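Local coordinates for protein Mypaa.01249.c (Mycobacterium paratuberculosis, PDB 3RD5) that is a putative oxidoreductase of the short-chain dehydrogenase/reductase family, probably built to bind a nicotinamide cofactor on its Rossmann fold, at residues L236-Q241 and S247-R252; T176-R181 and A276-S281; R67-D70 and S75-R78. All coordinates share one frame; numbering follows the deposited sequence. Where two conformers were deposited one is given.

Interaction 1: residues L236-Q241 and S247-R252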
loop_
_atom_site.group_PDB
_atom_site.type_symbol
_atom_site.label_atom_id
_atom_site.label_comp_id
_atom_site.label_asym_id
_atom_site.label_seq_id
_atom_site.Cartn_x
_atom_site.Cartn_y
_atom_site.Cartn_z
ATOM N N LEU A 236 -6.407 8.004 4.654
ATOM C CA LEU A 236 -6.929 9.264 4.113
ATOM C C LEU A 236 -6.127 10.482 4.589
ATOM O O LEU A 236 -5.918 11.435 3.854
ATOM C CB LEU A 236 -8.427 9.381 4.448
ATOM C CG LEU A 236 -9.354 8.411 3.693
ATOM C CD1 LEU A 236 -10.769 8.338 4.338
ATOM C CD2 LEU A 236 -9.430 8.773 2.196
ATOM N N TYR A 237 -5.662 10.428 5.845
ATOM C CA TYR A 237 -4.773 11.455 6.375
ATOM C C TYR A 237 -3.430 11.455 5.614
ATOM O O TYR A 237 -2.976 12.490 5.122
ATOM C CB TYR A 237 -4.572 11.217 7.872
ATOM C CG TYR A 237 -3.759 12.244 8.628
ATOM C CD1 TYR A 237 -2.382 12.186 8.623
ATOM C CD2 TYR A 237 -4.368 13.177 9.425
ATOM C CE1 TYR A 237 -1.609 13.045 9.416
ATOM C CE2 TYR A 237 -3.600 14.035 10.214
ATOM C CZ TYR A 237 -2.240 13.940 10.191
ATOM O OH TYR A 237 -1.491 14.804 10.994
ATOM N N ALA A 238 -2.831 10.281 5.432
ATOM C CA ALA A 238 -1.586 10.176 4.664
ATOM C C ALA A 238 -1.745 10.624 3.204
ATOM O O ALA A 238 -0.843 11.226 2.638
ATOM C CB ALA A 238 -1.036 8.742 4.713
ATOM N N ALA A 239 -2.916 10.384 2.625
ATOM C CA ALA A 239 -3.167 10.758 1.219
ATOM C C ALA A 239 -3.399 12.220 1.003
ATOM O O ALA A 239 -3.269 12.677 -0.134
ATOM C CB ALA A 239 -4.368 9.984 0.682
ATOM N N SER A 240 -3.737 12.957 2.068
ATOM C CA SER A 240 -4.225 14.325 1.925
ATOM C C SER A 240 -3.403 15.422 2.602
ATOM O O SER A 240 -3.581 16.590 2.238
ATOM C CB SER A 240 -5.674 14.409 2.396
ATOM O OG SER A 240 -5.801 14.142 3.772
ATOM N N GLN A 241 -2.640 15.094 3.649
ATOM C CA GLN A 241 -2.004 16.127 4.476
ATOM C C GLN A 241 -0.602 16.442 4.001
ATOM O O GLN A 241 0.032 15.645 3.360
ATOM C CB GLN A 241 -1.988 15.688 5.938
ATOM C CG GLN A 241 -3.363 15.395 6.508
ATOM C CD GLN A 241 -4.352 16.540 6.366
ATOM O OE1 GLN A 241 -5.363 16.494 5.579
ATOM N NE2 GLN A 241 -4.078 17.612 7.101
ATOM N N SER A 247 6.959 9.815 6.158
ATOM C CA SER A 247 6.112 9.816 7.339
ATOM C C SER A 247 5.286 8.547 7.367
ATOM O O SER A 247 4.889 8.049 6.312
ATOM C CB SER A 247 5.151 10.989 7.328
ATOM O OG SER A 247 5.805 12.235 7.427
ATOM N N PHE A 248 4.996 8.047 8.553
ATOM C CA PHE A 248 4.135 6.889 8.794
ATOM C C PHE A 248 2.998 7.366 9.719
ATOM O O PHE A 248 3.314 7.923 10.788
ATOM C CB PHE A 248 4.957 5.830 9.533
ATOM C CG PHE A 248 4.280 4.497 9.773
ATOM C CD1 PHE A 248 3.289 3.998 8.958
ATOM C CD2 PHE A 248 4.707 3.714 10.842
ATOM C CE1 PHE A 248 2.743 2.700 9.144
ATOM C CE2 PHE A 248 4.185 2.434 11.029
ATOM C CZ PHE A 248 3.205 1.932 10.203
ATOM N N VAL A 249 1.742 7.212 9.280
ATOM C CA VAL A 249 0.552 7.764 9.934
ATOM C C VAL A 249 -0.255 6.610 10.522
ATOM O O VAL A 249 -0.474 5.570 9.887
ATOM C CB VAL A 249 -0.348 8.509 8.865
ATOM C CG1 VAL A 249 -1.746 8.916 9.444
ATOM C CG2 VAL A 249 0.463 9.770 8.364
ATOM N N GLY A 250 -0.781 6.803 11.732
ATOM C CA GLY A 250 -1.686 5.833 12.319
ATOM C C GLY A 250 -2.226 6.322 13.645
ATOM O O GLY A 250 -2.027 7.457 14.021
ATOM N N PRO A 251 -2.914 5.425 14.374
ATOM C CA PRO A 251 -3.503 5.830 15.656
ATOM C C PRO A 251 -2.405 6.011 16.702
ATOM O O PRO A 251 -1.414 5.274 16.750
ATOM C CB PRO A 251 -4.404 4.650 16.001
ATOM C CG PRO A 251 -4.637 3.923 14.710
ATOM C CD PRO A 251 -3.341 4.073 13.980
ATOM N N ARG A 252 -2.587 7.014 17.548
ATOM C CA ARG A 252 -1.572 7.412 18.538
ATOM C C ARG A 252 -1.063 6.245 19.374
ATOM O O ARG A 252 0.141 6.153 19.636
ATOM C CB ARG A 252 -2.115 8.510 19.454
ATOM C CG ARG A 252 -1.188 8.910 20.593
ATOM C CD ARG A 252 -1.698 10.116 21.335
ATOM N NE ARG A 252 -0.846 10.416 22.474
ATOM C CZ ARG A 252 -1.233 11.166 23.506
ATOM N NH1 ARG A 252 -2.451 11.696 23.528
ATOM N NH2 ARG A 252 -0.411 11.356 24.538
#

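Interaction 2: residues T176-R181 and A276-S281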
loop_
_atom_site.group_PDB
_atom_site.type_symbol
_atom_site.label_atom_id
_atom_site.label_comp_id
_atom_site.label_asym_id
_atom_site.label_seq_id
_atom_site.Cartn_x
_atom_site.Cartn_y
_atom_site.Cartn_z
ATOM N N THR A 176 8.903 2.058 1.604
ATOM C CA THR A 176 8.607 3.485 1.717
ATOM C C THR A 176 9.858 4.325 2.002
ATOM O O THR A 176 10.089 5.352 1.338
ATOM C CB THR A 176 7.576 3.701 2.799
ATOM O OG1 THR A 176 6.345 3.024 2.471
ATOM C CG2 THR A 176 7.263 5.226 3.042
ATOM N N SER A 177 10.696 3.882 2.929
ATOM C CA SER A 177 11.933 4.614 3.267
ATOM C C SER A 177 12.894 4.681 2.095
ATOM O O SER A 177 13.446 5.735 1.789
ATOM C CB SER A 177 12.627 3.953 4.449
ATOM O OG SER A 177 11.847 4.061 5.625
ATOM N N GLU A 178 13.116 3.539 1.431
ATOM C CA GLU A 178 14.064 3.510 0.323
ATOM C C GLU A 178 13.512 4.250 -0.887
ATOM O O GLU A 178 14.252 4.946 -1.567
ATOM C CB GLU A 178 14.495 2.092 -0.009
ATOM C CG GLU A 178 15.435 1.933 -1.191
ATOM C CD GLU A 178 16.818 2.481 -1.031
ATOM O OE1 GLU A 178 17.175 2.955 0.057
ATOM O OE2 GLU A 178 17.561 2.389 -2.055
ATOM N N LEU A 179 12.218 4.139 -1.134
ATOM C CA LEU A 179 11.589 4.894 -2.241
ATOM C C LEU A 179 11.799 6.392 -1.977
ATOM O O LEU A 179 12.204 7.145 -2.876
ATOM C CB LEU A 179 10.090 4.578 -2.358
ATOM C CG LEU A 179 9.337 5.364 -3.422
ATOM C CD1 LEU A 179 9.967 5.266 -4.827
ATOM C CD2 LEU A 179 7.889 4.898 -3.477
ATOM N N GLN A 180 11.551 6.866 -0.750
ATOM C CA GLN A 180 11.754 8.274 -0.483
ATOM C C GLN A 180 13.208 8.676 -0.678
ATOM O O GLN A 180 13.490 9.742 -1.241
ATOM C CB GLN A 180 11.259 8.651 0.915
ATOM C CG GLN A 180 11.378 10.167 1.163
ATOM C CD GLN A 180 10.524 10.959 0.217
ATOM O OE1 GLN A 180 9.314 10.836 0.220
ATOM N NE2 GLN A 180 11.150 11.822 -0.590
ATOM N N ARG A 181 14.141 7.836 -0.223
ATOM C CA ARG A 181 15.584 8.150 -0.403
ATOM C C ARG A 181 15.889 8.332 -1.891
ATOM O O ARG A 181 16.599 9.292 -2.270
ATOM C CB ARG A 181 16.454 7.075 0.187
ATOM C CG ARG A 181 17.924 7.431 0.217
ATOM C CD ARG A 181 18.771 6.256 0.646
ATOM N NE ARG A 181 18.847 5.211 -0.355
ATOM C CZ ARG A 181 19.589 5.272 -1.463
ATOM N NH1 ARG A 181 20.348 6.352 -1.729
ATOM N NH2 ARG A 181 19.611 4.249 -2.316
ATOM N N ALA A 276 19.070 -3.146 0.524
ATOM C CA ALA A 276 19.274 -4.524 0.090
ATOM C C ALA A 276 17.965 -5.158 -0.366
ATOM O O ALA A 276 17.914 -5.826 -1.403
ATOM C CB ALA A 276 19.856 -5.366 1.250
ATOM N N LEU A 277 16.892 -4.908 0.387
ATOM C CA LEU A 277 15.567 -5.416 0.007
ATOM C C LEU A 277 15.138 -4.845 -1.344
ATOM O O LEU A 277 14.524 -5.542 -2.148
ATOM C CB LEU A 277 14.518 -5.099 1.083
ATOM C CG LEU A 277 13.076 -5.456 0.694
ATOM C CD1 LEU A 277 12.860 -6.972 0.537
ATOM C CD2 LEU A 277 12.146 -4.888 1.766
ATOM N N TRP A 278 15.443 -3.567 -1.595
ATOM C CA TRP A 278 15.130 -2.973 -2.879
ATOM C C TRP A 278 15.804 -3.710 -4.022
ATOM O O TRP A 278 15.176 -4.023 -5.055
ATOM C CB TRP A 278 15.527 -1.485 -2.873
ATOM C CG TRP A 278 15.002 -0.757 -4.076
ATOM C CD1 TRP A 278 15.500 -0.799 -5.344
ATOM C CD2 TRP A 278 13.807 0.050 -4.143
ATOM N NE1 TRP A 278 14.677 -0.095 -6.192
ATOM C CE2 TRP A 278 13.648 0.444 -5.473
ATOM C CE3 TRP A 278 12.866 0.486 -3.186
ATOM C CZ2 TRP A 278 12.534 1.209 -5.891
ATOM C CZ3 TRP A 278 11.792 1.231 -3.592
ATOM C CH2 TRP A 278 11.651 1.609 -4.939
ATOM N N ALA A 279 17.088 -4.038 -3.853
ATOM C CA ALA A 279 17.825 -4.763 -4.871
ATOM C C ALA A 279 17.219 -6.135 -5.126
ATOM O O ALA A 279 17.015 -6.546 -6.272
ATOM C CB ALA A 279 19.323 -4.909 -4.464
ATOM N N LEU A 280 16.934 -6.873 -4.063
ATOM C CA LEU A 280 16.285 -8.176 -4.195
ATOM C C LEU A 280 14.930 -8.045 -4.906
ATOM O O LEU A 280 14.590 -8.870 -5.766
ATOM C CB LEU A 280 16.130 -8.811 -2.828
ATOM C CG LEU A 280 15.295 -10.089 -2.732
ATOM C CD1 LEU A 280 15.750 -11.191 -3.650
ATOM C CD2 LEU A 280 15.198 -10.533 -1.268
ATOM N N SER A 281 14.186 -6.996 -4.571
ATOM C CA SER A 281 12.857 -6.788 -5.143
ATOM C C SER A 281 12.908 -6.476 -6.649
ATOM O O SER A 281 12.049 -6.922 -7.440
ATOM C CB SER A 281 12.100 -5.698 -4.381
ATOM O OG SER A 281 11.924 -6.097 -3.009
#

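Interaction 3: residues R67-D70 and S75-R78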
loop_
_atom_site.group_PDB
_atom_site.type_symbol
_atom_site.label_atom_id
_atom_site.label_comp_id
_atom_site.label_asym_id
_atom_site.label_seq_id
_atom_site.Cartn_x
_atom_site.Cartn_y
_atom_site.Cartn_z
ATOM N N ARG A 67 -11.115 -1.385 -12.394
ATOM C CA ARG A 67 -10.263 -2.026 -13.414
ATOM C C ARG A 67 -9.648 -3.281 -12.823
ATOM O O ARG A 67 -9.449 -3.393 -11.608
ATOM C CB ARG A 67 -9.156 -1.095 -13.889
ATOM C CG ARG A 67 -9.627 0.173 -14.551
ATOM C CD ARG A 67 -8.503 0.935 -15.179
ATOM N NE ARG A 67 -8.977 2.254 -15.613
ATOM C CZ ARG A 67 -8.193 3.246 -16.018
ATOM N NH1 ARG A 67 -6.891 3.082 -16.148
ATOM N NH2 ARG A 67 -8.736 4.426 -16.292
ATOM N N GLU A 68 -9.296 -4.210 -13.696
ATOM C CA GLU A 68 -8.710 -5.485 -13.281
ATOM C C GLU A 68 -7.237 -5.364 -12.969
ATOM O O GLU A 68 -6.460 -4.802 -13.756
ATOM C CB GLU A 68 -8.878 -6.541 -14.380
ATOM C CG GLU A 68 -8.715 -7.957 -13.878
ATOM C CD GLU A 68 -8.793 -8.985 -14.974
ATOM O OE1 GLU A 68 -9.566 -8.786 -15.932
ATOM O OE2 GLU A 68 -8.067 -10.001 -14.863
ATOM N N LEU A 69 -6.870 -5.908 -11.814
ATOM C CA LEU A 69 -5.482 -6.020 -11.381
ATOM C C LEU A 69 -5.382 -7.265 -10.517
ATOM O O LEU A 69 -6.080 -7.368 -9.494
ATOM C CB LEU A 69 -5.034 -4.798 -10.595
ATOM C CG LEU A 69 -3.701 -4.894 -9.841
ATOM C CD1 LEU A 69 -2.587 -5.068 -10.880
ATOM C CD2 LEU A 69 -3.491 -3.662 -8.959
ATOM N N ASP A 70 -4.449 -8.170 -10.849
ATOM C CA ASP A 70 -4.097 -9.288 -10.005
ATOM C C ASP A 70 -2.661 -9.107 -9.518
ATOM O O ASP A 70 -1.708 -9.352 -10.270
ATOM C CB ASP A 70 -4.214 -10.603 -10.780
ATOM C CG ASP A 70 -3.939 -11.820 -9.937
ATOM O OD1 ASP A 70 -3.634 -11.680 -8.742
ATOM O OD2 ASP A 70 -4.045 -12.972 -10.510
ATOM N N SER A 75 2.396 -10.146 -14.840
ATOM C CA SER A 75 1.904 -9.764 -16.160
ATOM C C SER A 75 0.632 -8.934 -16.105
ATOM O O SER A 75 0.461 -8.014 -16.895
ATOM C CB SER A 75 1.716 -10.978 -17.073
ATOM O OG SER A 75 0.577 -11.787 -16.743
ATOM N N SER A 76 -0.217 -9.231 -15.133
ATOM C CA SER A 76 -1.397 -8.441 -14.872
ATOM C C SER A 76 -1.047 -7.054 -14.300
ATOM O O SER A 76 -1.647 -6.059 -14.712
ATOM C CB SER A 76 -2.265 -9.170 -13.830
ATOM O OG SER A 76 -3.436 -8.401 -13.571
ATOM N N VAL A 77 -0.094 -6.992 -13.383
ATOM C CA VAL A 77 0.399 -5.712 -12.885
ATOM C C VAL A 77 0.826 -4.819 -14.052
ATOM O O VAL A 77 0.487 -3.640 -14.097
ATOM C CB VAL A 77 1.536 -5.896 -11.860
ATOM C CG1 VAL A 77 2.162 -4.509 -11.403
ATOM C CG2 VAL A 77 1.034 -6.694 -10.629
ATOM N N ARG A 78 1.607 -5.382 -14.972
ATOM C CA ARG A 78 2.126 -4.640 -16.131
ATOM C C ARG A 78 1.016 -4.147 -17.045
ATOM O O ARG A 78 1.027 -2.988 -17.479
ATOM C CB ARG A 78 3.126 -5.498 -16.910
ATOM C CG ARG A 78 4.429 -5.690 -16.190
ATOM C CD ARG A 78 5.506 -6.342 -17.086
ATOM N NE ARG A 78 6.808 -6.010 -16.543
ATOM C CZ ARG A 78 7.497 -4.913 -16.834
ATOM N NH1 ARG A 78 7.077 -4.025 -17.739
ATOM N NH2 ARG A 78 8.654 -4.728 -16.243
HETATM O O HOH W 1 -4.487 -6.193 -15.680
HETATM O O HOH W 2 -5.246 -10.710 -14.560
#

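Interaction 1: residues L236-Q241 and S247-R252
Val249 and the ring of Tyr237 carry most of this contact between the C-terminal part of helix 226-240 and strand 248-251, with Ala238 completing it. Starting from its CB, which the strand directs at the helix, the valine forks into two methyls that divide the work. A chi1 of 171° sets CG1 anti to the backbone N and CG2 beside it, and both methyls bear on the ring. CG1 packs against the tyrosine, 3.4 Å from Tyr237 CD1, while also approaching CB and CG of that residue. CG2, the other branch, lies 3.7 Å from Tyr237 CD1 and reaches on to CE1; on its helix side it meets Ala238 CB at 4.1 Å. The fork thus spans two consecutive helical residues, and its contacts with them are purely apolar. The tyrosine and valine side chains cross at about a right angle, and the methyl CG1 meets the ring obliquely.

The ring is held from another direction as well. Gln241 CG sits 3.7 Å above the ring plane and over its centre, and Trp6 meets the ring edge-to-face. Tyr237 O accepts from both Ser240 N (3.2 Å) and Gln241 N (3.0 Å).

Val249 is hydrogen-bonded through its backbone to Ala194 and His196, which fixes its strand beside 191-195, and its side chain shares Thr259 of the antiparallel edge strand 259-261 with Tyr237. Ala238 touches Ala195, while Leu236 turns from the contact toward helix 27-38, so this part of helix 226-240 is packed over the sheet between that helix and the last strands.

Interaction 2: residues T176-R181 and A276-S281
Trp278 and Glu178 meet where helix 271-285 packs against helix 161-185, and van der Waals contacts, mostly between carbons, join the two segments. The indole is swung out from its helix with CG anti to the backbone N (chi1 -170°), which brings the six-membered part of the ring system against two successive residues of the other helix. Glu178 contributes its aliphatic portion: CG lies 3.6 Å from Trp278 CE3 and is also near Trp278 CB, meeting the ring system obliquely, and CB comes up to CE3 as well. Further along the indole, Trp278 CZ3 is 3.8 Å from the backbone Leu179 N and 4.0 Å from Leu179 CB, and Trp278 CH2 is 4.0 Å from Leu179 CD1.

The charged interactions run along helix 161-185. A bend at chi2 (68°) turns the Glu178 carboxylate back toward the next turn, where Arg181 grips it side-on with two nitrogens, Arg181 NE to Glu178 OE1 at 2.8 Å and Arg181 NH2 to Glu178 OE2 at 2.8 Å. The first bond is nearly straight (175°), though it arrives from above the carboxylate plane. Arg182 adds a second salt bridge at OE2 and a cation-pi contact with Trp278.

Among the hydrogen bonds, Trp278 NE1 is taken by Glu282 of its own helix. Ser281 OG donates back to Leu277 O at 2.8 Å, and its backbone N reaches the same oxygen from the opposite face.

With Phe120 edge-to-face against the indole, this is helix-helix packing on one flank of a Rossmann-type sheet, where a C-terminal helix covers the helices 110-126 and 161-185 of the short-chain dehydrogenase fold.

Interaction 3: residues R67-D70 and S75-R78
Ser76 OG is shared by a backbone amide and a water: Asp70 N donates to it at 2.9 Å with an N-H...O angle of 160°, and water 2 lies 3.1 Å from it. The hydroxyl stands anti to its own backbone N (chi1 -180°), extending from the first turn of helix 74-82 toward the chain that has just left strand 63-68. In one conformer of Glu68, water 2 also donates to Glu68 OE2, so this link is less certain. A second bridge runs between main chains, for water 1 donates to both Glu68 O (3.1 Å) and Ser76 O (3.0 Å). Together these bonds span the tight strand-to-helix turn of a beta-alpha unit in the Rossmann fold, with strand 63-68 at the edge of the parallel sheet. Apolar contacts accompany these bonds. Leu69 CD1 rests 3.7 Å from Val77 CA and 4.0 Å from Val77 CG2, the two side chains crossing at a slant, and CG2 also approaches Asp70 O at 3.8 Å. Val77 continues onto Ala121 and Leu122 of helix 110-126, while Leu69 touches Ala46 of the adjoining strand. The Asp70 carboxylate looks elsewhere, its OD1 taking a salt bridge from Arg48 and a hydrogen bond from Gln72 N.

From the N terminus, the chain first closes a short loop at interaction 3, where strand 63-68 turns into helix 74-82 at the edge of the sheet. Interaction 2 opens much later, on helix 161-185, and closes only at helix 271-285 after a long excursion. Interaction 1 both opens and closes within that excursion, joining helix 226-240 to strand 248-251, so interactions 1 and 2 nest while interaction 3 precedes both in series. Interactions 1 and 3 both reach the same sheet and lie on opposite sides of the chain's centre, their centres about 27 Å apart. Interaction 2 instead ties two helices together; its nearest atoms are about 5 Å from those of interaction 1.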